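Side-chain contacts in inositol dehydrogenase (Lactobacillus casei, PDB 4MKX), which probably oxidises scyllo-inositol with NAD as coenzyme, as a sugar alcohol dehydrogenase of the Gfo/Idh/MocA family: residues A47-V52 against D73-H78; A54-A59 against E66-D71; V202-W205 against K209-D212; A237-Q240 against M246-L249. All blocks are in the same frame, centred on the assembly; numbering follows the deposited sequence.

Contact 1. Residues A47-V52 against D73-H78; sequences AATSVV and DDMVQH
The hydroxyl of Thr49 is buried against the thioether of Met75, and it has no polar partner anywhere in the model. The contact belongs to the NAD-binding Rossmann fold. It joins the end of strand 43-49 to helix 72-78, whose segment runs nearly antiparallel to the strand at 158°. The two axes come within 8.7 Å of each other. Met75 supplies the whole helix side. Its CG stands anti to the backbone N and the chain stays extended to SD, which carries the sulfur out to the strand. The bend at chi3 (67°) then turns CE back beside the threonine. Ala47 lies two residues earlier on the same face of the strand and sets its CB against Met75 SD at 3.8 Å. Ala48 between them points its methyl away from the helix, where it touches Ile22 of strand 18-23. Phe69 of strand 67-69 touches Ala47, Thr49 and Met75, so it helps close this small core. The side chains of Thr49 and Met75 cross at a slant. Thr49 OG1 sits in the crook of the bent chain, 3.2 Å from Met75 SD and 3.3 Å from both CB and CE of the same methionine.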
loop_
_atom_site.group_PDB
_atom_site.type_symbol
_atom_site.label_atom_id
_atom_site.label_comp_id
_atom_site.label_asym_id
_atom_site.label_seq_id
_atom_site.Cartn_x
_atom_site.Cartn_y
_atom_site.Cartn_z
ATOM N N ALA A 47 1.446 -20.689 -40.796
ATOM C CA ALA A 47 2.322 -19.995 -41.728
ATOM C C ALA A 47 2.900 -18.730 -41.110
ATOM O O ALA A 47 2.301 -18.140 -40.205
ATOM C CB ALA A 47 1.566 -19.655 -42.997
ATOM N N ALA A 48 4.070 -18.323 -41.596
ATOM C CA ALA A 48 4.702 -17.078 -41.171
ATOM C C ALA A 48 5.284 -16.371 -42.389
ATOM O O ALA A 48 5.776 -17.027 -43.316
ATOM C CB ALA A 48 5.791 -17.348 -40.145
ATOM N N THR A 49 5.212 -15.040 -42.391
ATOM C CA THR A 49 5.835 -14.221 -43.435
ATOM C C THR A 49 6.857 -13.296 -42.804
ATOM O O THR A 49 6.563 -12.626 -41.815
ATOM C CB THR A 49 4.805 -13.344 -44.160
ATOM O OG1 THR A 49 3.896 -14.171 -44.891
ATOM C CG2 THR A 49 5.489 -12.375 -45.133
ATOM N N SER A 50 8.064 -13.279 -43.362
ATOM C CA SER A 50 9.086 -12.313 -42.981
ATOM C C SER A 50 10.137 -12.252 -44.077
ATOM O O SER A 50 10.353 -13.230 -44.793
ATOM C CB SER A 50 9.741 -12.691 -41.656
ATOM O OG SER A 50 10.790 -11.791 -41.347
ATOM N N VAL A 51 10.783 -11.100 -44.218
ATOM C CA VAL A 51 11.841 -10.959 -45.209
ATOM C C VAL A 51 13.190 -10.907 -44.488
ATOM O O VAL A 51 14.231 -10.617 -45.078
ATOM C CB VAL A 51 11.600 -9.742 -46.145
ATOM C CG1 VAL A 51 11.757 -8.436 -45.387
ATOM C CG2 VAL A 51 12.514 -9.795 -47.366
ATOM N N VAL A 52 13.161 -11.203 -43.192
ATOM C CA VAL A 52 14.389 -11.536 -42.481
ATOM C C VAL A 52 14.441 -13.057 -42.299
ATOM O O VAL A 52 13.617 -13.632 -41.589
ATOM C CB VAL A 52 14.518 -10.814 -41.125
ATOM C CG1 VAL A 52 15.835 -11.180 -40.465
ATOM C CG2 VAL A 52 14.442 -9.311 -41.316
ATOM N N ASP A 73 1.497 -11.242 -49.678
ATOM C CA ASP A 73 0.448 -11.624 -50.606
ATOM C C ASP A 73 0.600 -13.076 -51.025
ATOM O O ASP A 73 -0.389 -13.750 -51.273
ATOM C CB ASP A 73 0.443 -10.711 -51.832
ATOM C CG ASP A 73 0.163 -9.275 -51.468
ATOM O OD1 ASP A 73 -1.013 -8.963 -51.193
ATOM O OD2 ASP A 73 1.117 -8.469 -51.433
ATOM N N ASP A 74 1.842 -13.545 -51.085
ATOM C CA ASP A 74 2.110 -14.936 -51.421
ATOM C C ASP A 74 1.515 -15.822 -50.332
ATOM O O ASP A 74 0.868 -16.820 -50.623
ATOM C CB ASP A 74 3.613 -15.173 -51.544
ATOM C CG ASP A 74 3.945 -16.556 -52.072
ATOM O OD1 ASP A 74 3.031 -17.232 -52.594
ATOM O OD2 ASP A 74 5.122 -16.965 -51.965
ATOM N N MET A 75 1.688 -15.424 -49.072
ATOM C CA MET A 75 1.135 -16.213 -47.970
ATOM C C MET A 75 -0.386 -16.280 -48.012
ATOM O O MET A 75 -0.978 -17.353 -47.887
ATOM C CB MET A 75 1.569 -15.663 -46.608
ATOM C CG MET A 75 0.940 -16.434 -45.442
ATOM S SD MET A 75 1.489 -15.895 -43.805
ATOM C CE MET A 75 0.802 -14.248 -43.731
ATOM N N VAL A 76 -1.025 -15.132 -48.171
ATOM C CA VAL A 76 -2.481 -15.085 -48.116
ATOM C C VAL A 76 -3.148 -15.795 -49.314
ATOM O O VAL A 76 -4.266 -16.322 -49.213
ATOM C CB VAL A 76 -2.945 -13.635 -47.951
ATOM C CG1 VAL A 76 -4.422 -13.579 -47.758
ATOM C CG2 VAL A 76 -2.266 -13.032 -46.724
ATOM N N GLN A 77 -2.451 -15.826 -50.442
ATOM C CA GLN A 77 -2.991 -16.487 -51.622
ATOM C C GLN A 77 -2.818 -17.999 -51.569
ATOM O O GLN A 77 -3.668 -18.743 -52.059
ATOM C CB GLN A 77 -2.323 -15.959 -52.889
ATOM C CG GLN A 77 -2.686 -14.541 -53.248
ATOM C CD GLN A 77 -1.928 -14.056 -54.465
ATOM O OE1 GLN A 77 -1.957 -14.690 -55.520
ATOM N NE2 GLN A 77 -1.236 -12.929 -54.323
ATOM N N HIS A 78 -1.715 -18.457 -50.987
ATOM C CA HIS A 78 -1.340 -19.864 -51.127
ATOM C C HIS A 78 -1.323 -20.701 -49.845
ATOM O O HIS A 78 -1.537 -21.909 -49.905
ATOM C CB HIS A 78 0.009 -19.977 -51.841
ATOM C CG HIS A 78 0.057 -19.259 -53.155
ATOM N ND1 HIS A 78 0.987 -18.279 -53.433
ATOM C CD2 HIS A 78 -0.699 -19.389 -54.272
ATOM C CE1 HIS A 78 0.791 -17.824 -54.659
ATOM N NE2 HIS A 78 -0.223 -18.484 -55.191
#

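Contact 2. Residues A54-A59 against E66-D71; sequences AELDWA and EEVFED
Leu56 is the one residue of helix 53-63 in this segment that reaches onto strand 67-69, and it touches Val68 and Phe69 of the strand and Glu70 just after it. Leu56 CB lies 4.1 Å from Val68 CG1. At CG the chain forks. Both methyls lie near Val68 CB and Phe69 O, CD2 leaning to the valine and CD1 to the carbonyl oxygen. Leu56 CD2 is 3.9 Å from Val68 CB. Leu56 CD1 rests against backbone, 3.5 Å from Phe69 O. Leu56 CD1 also meets the carboxylate of Glu70, with Glu70 OE2 3.8 Å away. Glu70 is bent at chi2 (78°), which brings its acid group to the leucine tip; the two side chains cross at about a right angle. The ring of Phe69 turns to the other face of the strand, so this residue offers Leu56 mainly its carbonyl oxygen. Ser50, just after strand 43-49, also touches Leu56, and Lys60 of the helix lies by Val68. The arrangement is that of a beta-alpha-beta crossover, in which helix 53-63 links the parallel strands 43-49 and 67-69 at one edge of the Rossmann sheet.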
loop_
_atom_site.group_PDB
_atom_site.type_symbol
_atom_site.label_atom_id
_atom_site.label_comp_id
_atom_site.label_asym_id
_atom_site.label_seq_id
_atom_site.Cartn_x
_atom_site.Cartn_y
_atom_site.Cartn_z
ATOM N N ALA A 54 16.507 -15.215 -40.715
ATOM C CA ALA A 54 16.644 -15.742 -39.357
ATOM C C ALA A 54 15.295 -15.889 -38.654
ATOM O O ALA A 54 15.087 -16.825 -37.876
ATOM C CB ALA A 54 17.571 -14.858 -38.539
ATOM N N GLU A 55 14.385 -14.961 -38.933
ATOM C CA GLU A 55 13.057 -14.986 -38.335
ATOM C C GLU A 55 12.236 -16.181 -38.815
ATOM O O GLU A 55 11.555 -16.832 -38.022
ATOM C CB GLU A 55 12.330 -13.658 -38.586
ATOM C CG GLU A 55 12.955 -12.486 -37.829
ATOM C CD GLU A 55 12.257 -11.160 -38.079
ATOM O OE1 GLU A 55 11.250 -11.137 -38.818
ATOM O OE2 GLU A 55 12.721 -10.135 -37.533
ATOM N N LEU A 56 12.308 -16.477 -40.111
ATOM C CA LEU A 56 11.603 -17.632 -40.663
ATOM C C LEU A 56 12.174 -18.950 -40.139
ATOM O O LEU A 56 11.442 -19.920 -39.940
ATOM C CB LEU A 56 11.637 -17.615 -42.192
ATOM C CG LEU A 56 10.793 -16.533 -42.865
ATOM C CD1 LEU A 56 10.826 -16.686 -44.383
ATOM C CD2 LEU A 56 9.363 -16.577 -42.361
ATOM N N ASP A 57 13.481 -18.983 -39.914
ATOM C CA ASP A 57 14.112 -20.191 -39.407
ATOM C C ASP A 57 13.732 -20.407 -37.945
ATOM O O ASP A 57 13.513 -21.539 -37.512
ATOM C CB ASP A 57 15.628 -20.130 -39.600
ATOM C CG ASP A 57 16.034 -20.323 -41.055
ATOM O OD1 ASP A 57 15.425 -21.176 -41.741
ATOM O OD2 ASP A 57 16.956 -19.618 -41.515
ATOM N N TRP A 58 13.640 -19.310 -37.197
ATOM C CA TRP A 58 13.136 -19.350 -35.827
ATOM C C TRP A 58 11.729 -19.952 -35.810
ATOM O O TRP A 58 11.450 -20.872 -35.048
ATOM C CB TRP A 58 13.137 -17.947 -35.206
ATOM C CG TRP A 58 12.512 -17.891 -33.833
ATOM C CD1 TRP A 58 13.118 -18.167 -32.639
ATOM C CD2 TRP A 58 11.155 -17.546 -33.523
ATOM N NE1 TRP A 58 12.219 -18.014 -31.606
ATOM C CE2 TRP A 58 11.009 -17.634 -32.123
ATOM C CE3 TRP A 58 10.050 -17.174 -34.293
ATOM C CZ2 TRP A 58 9.798 -17.358 -31.481
ATOM C CZ3 TRP A 58 8.848 -16.902 -33.650
ATOM C CH2 TRP A 58 8.734 -16.996 -32.263
ATOM N N ALA A 59 10.857 -19.447 -36.678
ATOM C CA ALA A 59 9.478 -19.924 -36.752
ATOM C C ALA A 59 9.365 -21.420 -37.047
ATOM O O ALA A 59 8.450 -22.089 -36.553
ATOM C CB ALA A 59 8.704 -19.133 -37.785
ATOM N N GLU A 66 4.796 -24.763 -40.557
ATOM C CA GLU A 66 4.954 -25.557 -41.776
ATOM C C GLU A 66 5.282 -24.753 -43.038
ATOM O O GLU A 66 6.160 -25.140 -43.812
ATOM C CB GLU A 66 3.714 -26.417 -42.000
ATOM C CG GLU A 66 3.598 -27.549 -40.994
ATOM C CD GLU A 66 2.268 -28.265 -41.063
ATOM O OE1 GLU A 66 1.635 -28.250 -42.143
ATOM O OE2 GLU A 66 1.856 -28.841 -40.032
ATOM N N GLU A 67 4.582 -23.642 -43.249
ATOM C CA GLU A 67 4.756 -22.854 -44.470
ATOM C C GLU A 67 5.387 -21.497 -44.175
ATOM O O GLU A 67 4.837 -20.715 -43.408
ATOM C CB GLU A 67 3.403 -22.638 -45.145
ATOM C CG GLU A 67 2.610 -23.903 -45.408
ATOM C CD GLU A 67 1.262 -23.618 -46.033
ATOM O OE1 GLU A 67 1.216 -23.350 -47.252
ATOM O OE2 GLU A 67 0.243 -23.663 -45.311
ATOM N N VAL A 68 6.541 -21.213 -44.771
ATOM C CA VAL A 68 7.144 -19.889 -44.625
ATOM C C VAL A 68 7.109 -19.121 -45.951
ATOM O O VAL A 68 7.161 -19.721 -47.031
ATOM C CB VAL A 68 8.580 -19.954 -44.066
ATOM C CG1 VAL A 68 8.567 -20.377 -42.598
ATOM C CG2 VAL A 68 9.428 -20.904 -44.885
ATOM N N PHE A 69 6.995 -17.799 -45.854
ATOM C CA PHE A 69 6.892 -16.938 -47.030
ATOM C C PHE A 69 7.748 -15.690 -46.858
ATOM O O PHE A 69 7.982 -15.234 -45.735
ATOM C CB PHE A 69 5.437 -16.538 -47.269
ATOM C CG PHE A 69 4.525 -17.702 -47.539
ATOM C CD1 PHE A 69 3.928 -18.398 -46.491
ATOM C CD2 PHE A 69 4.275 -18.111 -48.841
ATOM C CE1 PHE A 69 3.091 -19.473 -46.742
ATOM C CE2 PHE A 69 3.438 -19.182 -49.103
ATOM C CZ PHE A 69 2.846 -19.867 -48.054
ATOM N N GLU A 70 8.219 -15.150 -47.978
ATOM C CA GLU A 70 8.980 -13.907 -47.982
ATOM C C GLU A 70 8.062 -12.741 -48.329
ATOM O O GLU A 70 8.412 -11.578 -48.121
ATOM C CB GLU A 70 10.126 -13.980 -48.998
ATOM C CG GLU A 70 11.265 -14.922 -48.625
ATOM C CD GLU A 70 10.945 -16.386 -48.872
ATOM O OE1 GLU A 70 10.194 -16.691 -49.831
ATOM O OE2 GLU A 70 11.452 -17.238 -48.106
ATOM N N ASP A 71 6.879 -13.062 -48.844
ATOM C CA ASP A 71 5.941 -12.054 -49.322
ATOM C C ASP A 71 4.555 -12.269 -48.730
ATOM O O ASP A 71 4.038 -13.384 -48.768
ATOM C CB ASP A 71 5.855 -12.099 -50.855
ATOM C CG ASP A 71 4.853 -11.113 -51.406
ATOM O OD1 ASP A 71 5.209 -9.925 -51.520
ATOM O OD2 ASP A 71 3.708 -11.511 -51.712
#

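Contact 3. Residues V202-W205 against K209-D212; sequences VIRW and KEID
Arg204 grips the carboxylate of Glu210 side-on, with one nitrogen to each oxygen. Arg204 NE gives a hydrogen bond of 2.9 Å to Glu210 OE1, at an N-H...O angle of 160°. Arg204 NH2 gives the second, 3.1 Å to Glu210 OE2. Both oxygens are met on their syn side, so the acid faces the edge of the guanidinium. The two groups are not coplanar, as their planes lie 41° apart. Bends in both chains bring them together. Arg204 turns at chi3 (63°), and Glu210 folds at chi2, which returns its acid toward the helix although its CB points away from it. Nearer the backbone, the aliphatic part of the arginine passes by the Lys209 carbonyl, with Arg204 CG 3.9 Å from Lys209 O. A leucine in place of Arg204 would probably leave the Glu210 carboxylate without its charged mate and free to swing. Arg204 NH1 has a further salt bridge, to Asp330, so one guanidinium serves two acids. The short link between the segments is held by Thr207, whose OG1 is hydrogen-bonded to both Ile203 O and Lys209 N. The contact thus fastens the end of helix 197-207 to the start of strand 211-219, next to helix 328-347, where Gln333 touches both Arg204 and Glu210.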
loop_
_atom_site.group_PDB
_atom_site.type_symbol
_atom_site.label_atom_id
_atom_site.label_comp_id
_atom_site.label_asym_id
_atom_site.label_seq_id
_atom_site.Cartn_x
_atom_site.Cartn_y
_atom_site.Cartn_z
ATOM N N VAL A 202 -8.574 3.693 -24.298
ATOM C CA VAL A 202 -9.127 3.521 -22.966
ATOM C C VAL A 202 -10.121 4.631 -22.613
ATOM O O VAL A 202 -11.182 4.362 -22.061
ATOM C CB VAL A 202 -7.992 3.436 -21.895
ATOM C CG1 VAL A 202 -8.447 3.962 -20.558
ATOM C CG2 VAL A 202 -7.485 2.010 -21.779
ATOM N N ILE A 203 -9.780 5.862 -22.958
ATOM C CA ILE A 203 -10.655 6.994 -22.694
ATOM C C ILE A 203 -11.993 6.836 -23.433
ATOM O O ILE A 203 -13.076 6.942 -22.827
ATOM C CB ILE A 203 -9.940 8.299 -23.045
ATOM C CG1 ILE A 203 -8.868 8.570 -21.987
ATOM C CG2 ILE A 203 -10.916 9.470 -23.090
ATOM C CD1 ILE A 203 -7.764 9.488 -22.452
ATOM N N ARG A 204 -11.918 6.503 -24.719
ATOM C CA ARG A 204 -13.123 6.310 -25.517
ATOM C C ARG A 204 -13.938 5.127 -25.019
ATOM O O ARG A 204 -15.163 5.197 -24.939
ATOM C CB ARG A 204 -12.769 6.139 -27.001
ATOM C CG ARG A 204 -12.074 7.359 -27.629
ATOM C CD ARG A 204 -11.782 7.155 -29.115
ATOM N NE ARG A 204 -13.020 6.992 -29.871
ATOM C CZ ARG A 204 -13.451 5.830 -30.355
ATOM N NH1 ARG A 204 -12.740 4.719 -30.173
ATOM N NH2 ARG A 204 -14.598 5.778 -31.013
ATOM N N TRP A 205 -13.247 4.043 -24.665
ATOM C CA TRP A 205 -13.886 2.824 -24.195
ATOM C C TRP A 205 -14.664 3.067 -22.905
ATOM O O TRP A 205 -15.828 2.673 -22.788
ATOM C CB TRP A 205 -12.820 1.726 -24.005
ATOM C CG TRP A 205 -13.304 0.394 -23.532
ATOM C CD1 TRP A 205 -14.372 -0.314 -24.008
ATOM C CD2 TRP A 205 -12.700 -0.427 -22.520
ATOM N NE1 TRP A 205 -14.483 -1.513 -23.337
ATOM C CE2 TRP A 205 -13.466 -1.608 -22.426
ATOM C CE3 TRP A 205 -11.589 -0.276 -21.690
ATOM C CZ2 TRP A 205 -13.162 -2.628 -21.517
ATOM C CZ3 TRP A 205 -11.289 -1.290 -20.788
ATOM C CH2 TRP A 205 -12.072 -2.454 -20.716
ATOM N N LYS A 209 -17.461 8.527 -25.291
ATOM C CA LYS A 209 -17.455 9.876 -25.846
ATOM C C LYS A 209 -16.220 10.102 -26.721
ATOM O O LYS A 209 -15.255 9.335 -26.633
ATOM C CB LYS A 209 -17.520 10.892 -24.689
ATOM C CG LYS A 209 -18.550 10.525 -23.599
ATOM C CD LYS A 209 -18.311 11.254 -22.253
ATOM C CE LYS A 209 -19.256 10.756 -21.141
ATOM N NZ LYS A 209 -19.040 11.418 -19.801
ATOM N N GLU A 210 -16.248 11.127 -27.578
ATOM C CA GLU A 210 -15.098 11.452 -28.430
ATOM C C GLU A 210 -14.300 12.635 -27.868
ATOM O O GLU A 210 -14.813 13.407 -27.062
ATOM C CB GLU A 210 -15.516 11.810 -29.860
ATOM C CG GLU A 210 -16.221 10.708 -30.647
ATOM C CD GLU A 210 -15.481 9.390 -30.641
ATOM O OE1 GLU A 210 -14.242 9.378 -30.851
ATOM O OE2 GLU A 210 -16.159 8.353 -30.451
ATOM N N ILE A 211 -13.056 12.769 -28.321
ATOM C CA ILE A 211 -12.182 13.871 -27.894
ATOM C C ILE A 211 -12.372 15.074 -28.819
ATOM O O ILE A 211 -12.296 14.936 -30.043
ATOM C CB ILE A 211 -10.705 13.442 -27.905
ATOM C CG1 ILE A 211 -10.487 12.280 -26.924
ATOM C CG2 ILE A 211 -9.796 14.618 -27.559
ATOM C CD1 ILE A 211 -9.360 11.348 -27.302
ATOM N N ASP A 212 -12.598 16.250 -28.229
ATOM C CA ASP A 212 -12.886 17.460 -29.004
ATOM C C ASP A 212 -11.631 18.272 -29.292
ATOM O O ASP A 212 -11.242 18.440 -30.441
ATOM C CB ASP A 212 -13.919 18.328 -28.287
ATOM C CG ASP A 212 -14.345 19.536 -29.114
ATOM O OD1 ASP A 212 -14.307 19.449 -30.359
ATOM O OD2 ASP A 212 -14.720 20.560 -28.516
#

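Contact 4. Residues A237-Q240 against M246-L249; sequences ALMQ and MAIL
Met239 lays its terminal methyl over Ala247, with Met239 CE 3.6 Å from Ala247 CB, and this is the tight part of a regular antiparallel hairpin. Met239 CE also lies 3.9 Å from Leu249 CG. Met239 leaves its strand with CG anti to the carbonyl carbon, and a bend at chi3 (-61°) swings CE across to the partner strand. Ala237 completes this face, with Ala237 CB 4.2 Å from Leu249 CB. Cut back to an alanine, Met239 would probably leave a gap beside Ala247 and lose its packing on Leu249. The backbones are tied by four hydrogen bonds, paired at Ala237 with Leu249 and at Met239 with Ala247. Met239 N to Ala247 O, for instance, is 2.9 Å. The other face is looser between the two strands. Leu238 CD1 reaches Ile248 CG1 at 4.0 Å, but the Gln240 side chain stays 6.0 Å or more from segment 246-249. This face is nonetheless buried, because a second subunit packs on it. Trp215 of that subunit meets Leu238, Ile248 of the second subunit packs on Ile248 of this chain, and Asn348 of the second subunit is hydrogen-bonded to Gln240 OE1. In the mixed sheet the hairpin lies between strands 162-172 and 211-219, while helices 197-207 and 328-347 lie over the Met239 face, through Ile203 and Leu341.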
loop_
_atom_site.group_PDB
_atom_site.type_symbol
_atom_site.label_atom_id
_atom_site.label_comp_id
_atom_site.label_asym_id
_atom_site.label_seq_id
_atom_site.Cartn_x
_atom_site.Cartn_y
_atom_site.Cartn_z
ATOM N N ALA A 237 -0.481 16.012 -22.025
ATOM C CA ALA A 237 -1.571 16.580 -22.787
ATOM C C ALA A 237 -2.806 16.773 -21.940
ATOM O O ALA A 237 -3.086 15.995 -21.016
ATOM C CB ALA A 237 -1.889 15.685 -23.987
ATOM N N LEU A 238 -3.565 17.814 -22.271
ATOM C CA LEU A 238 -4.862 18.027 -21.663
ATOM C C LEU A 238 -5.884 17.976 -22.791
ATOM O O LEU A 238 -5.653 18.522 -23.863
ATOM C CB LEU A 238 -4.905 19.390 -20.979
ATOM C CG LEU A 238 -6.192 19.772 -20.265
ATOM C CD1 LEU A 238 -6.512 18.787 -19.145
ATOM C CD2 LEU A 238 -6.028 21.199 -19.736
ATOM N N MET A 239 -6.996 17.302 -22.547
ATOM C CA MET A 239 -7.984 17.074 -23.593
ATOM C C MET A 239 -9.364 17.373 -23.056
ATOM O O MET A 239 -9.699 17.039 -21.920
ATOM C CB MET A 239 -7.911 15.621 -24.071
ATOM C CG MET A 239 -6.520 15.208 -24.471
ATOM S SD MET A 239 -6.491 13.644 -25.354
ATOM C CE MET A 239 -7.167 12.585 -24.097
ATOM N N GLN A 240 -10.181 18.007 -23.888
ATOM C CA GLN A 240 -11.546 18.269 -23.519
ATOM C C GLN A 240 -12.374 17.396 -24.439
ATOM O O GLN A 240 -12.194 17.435 -25.659
ATOM C CB GLN A 240 -11.864 19.729 -23.795
ATOM C CG GLN A 240 -13.206 20.188 -23.289
ATOM C CD GLN A 240 -13.288 21.711 -23.309
ATOM O OE1 GLN A 240 -13.004 22.339 -24.331
ATOM N NE2 GLN A 240 -13.643 22.301 -22.181
ATOM N N MET A 246 -12.990 15.788 -18.978
ATOM C CA MET A 246 -11.594 16.153 -19.038
ATOM C C MET A 246 -10.743 14.907 -19.094
ATOM O O MET A 246 -11.086 13.897 -18.504
ATOM C CB MET A 246 -11.243 16.982 -17.810
ATOM C CG MET A 246 -12.077 18.237 -17.723
ATOM S SD MET A 246 -11.817 19.141 -16.201
ATOM C CE MET A 246 -12.722 18.159 -15.041
ATOM N N ALA A 247 -9.629 14.995 -19.803
ATOM C CA ALA A 247 -8.664 13.901 -19.789
ATOM C C ALA A 247 -7.255 14.449 -19.765
ATOM O O ALA A 247 -6.965 15.494 -20.332
ATOM C CB ALA A 247 -8.856 12.970 -20.984
ATOM N N ILE A 248 -6.383 13.729 -19.072
ATOM C CA ILE A 248 -4.988 14.105 -18.948
ATOM C C ILE A 248 -4.159 12.921 -19.399
ATOM O O ILE A 248 -4.420 11.789 -18.980
ATOM C CB ILE A 248 -4.648 14.398 -17.479
ATOM C CG1 ILE A 248 -5.428 15.621 -17.001
ATOM C CG2 ILE A 248 -3.152 14.634 -17.308
ATOM C CD1 ILE A 248 -5.286 15.888 -15.539
ATOM N N LEU A 249 -3.183 13.158 -20.271
ATOM C CA LEU A 249 -2.281 12.087 -20.687
ATOM C C LEU A 249 -0.850 12.433 -20.336
ATOM O O LEU A 249 -0.453 13.582 -20.425
ATOM C CB LEU A 249 -2.347 11.878 -22.199
ATOM C CG LEU A 249 -3.656 11.403 -22.799
ATOM C CD1 LEU A 249 -3.455 11.160 -24.291
ATOM C CD2 LEU A 249 -4.115 10.139 -22.100
#

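In the fold
The contacts form two pairs, one in each domain. Contacts 1 and 2 have centres 8 Å apart and share the edge of the Rossmann sheet. Contact 2 is nested inside the loop closed by contact 1, and Ser50 OG probably bonds to Glu55 OE1 at 2.7 Å. The Thr49 side chain lies near, without touching, what looks like a GxGxxG glycine motif, where NAD probably binds; this structure is the apo form. Contacts 3 and 4 have centres 10 Å apart in the C-terminal domain. They meet where Asp212 N probably bonds to Gln240 O at 2.9 Å. The two pairs lie on opposite sides of the chain's centre, with contacts 1 and 3 about 26 Å apart at their nearest atoms.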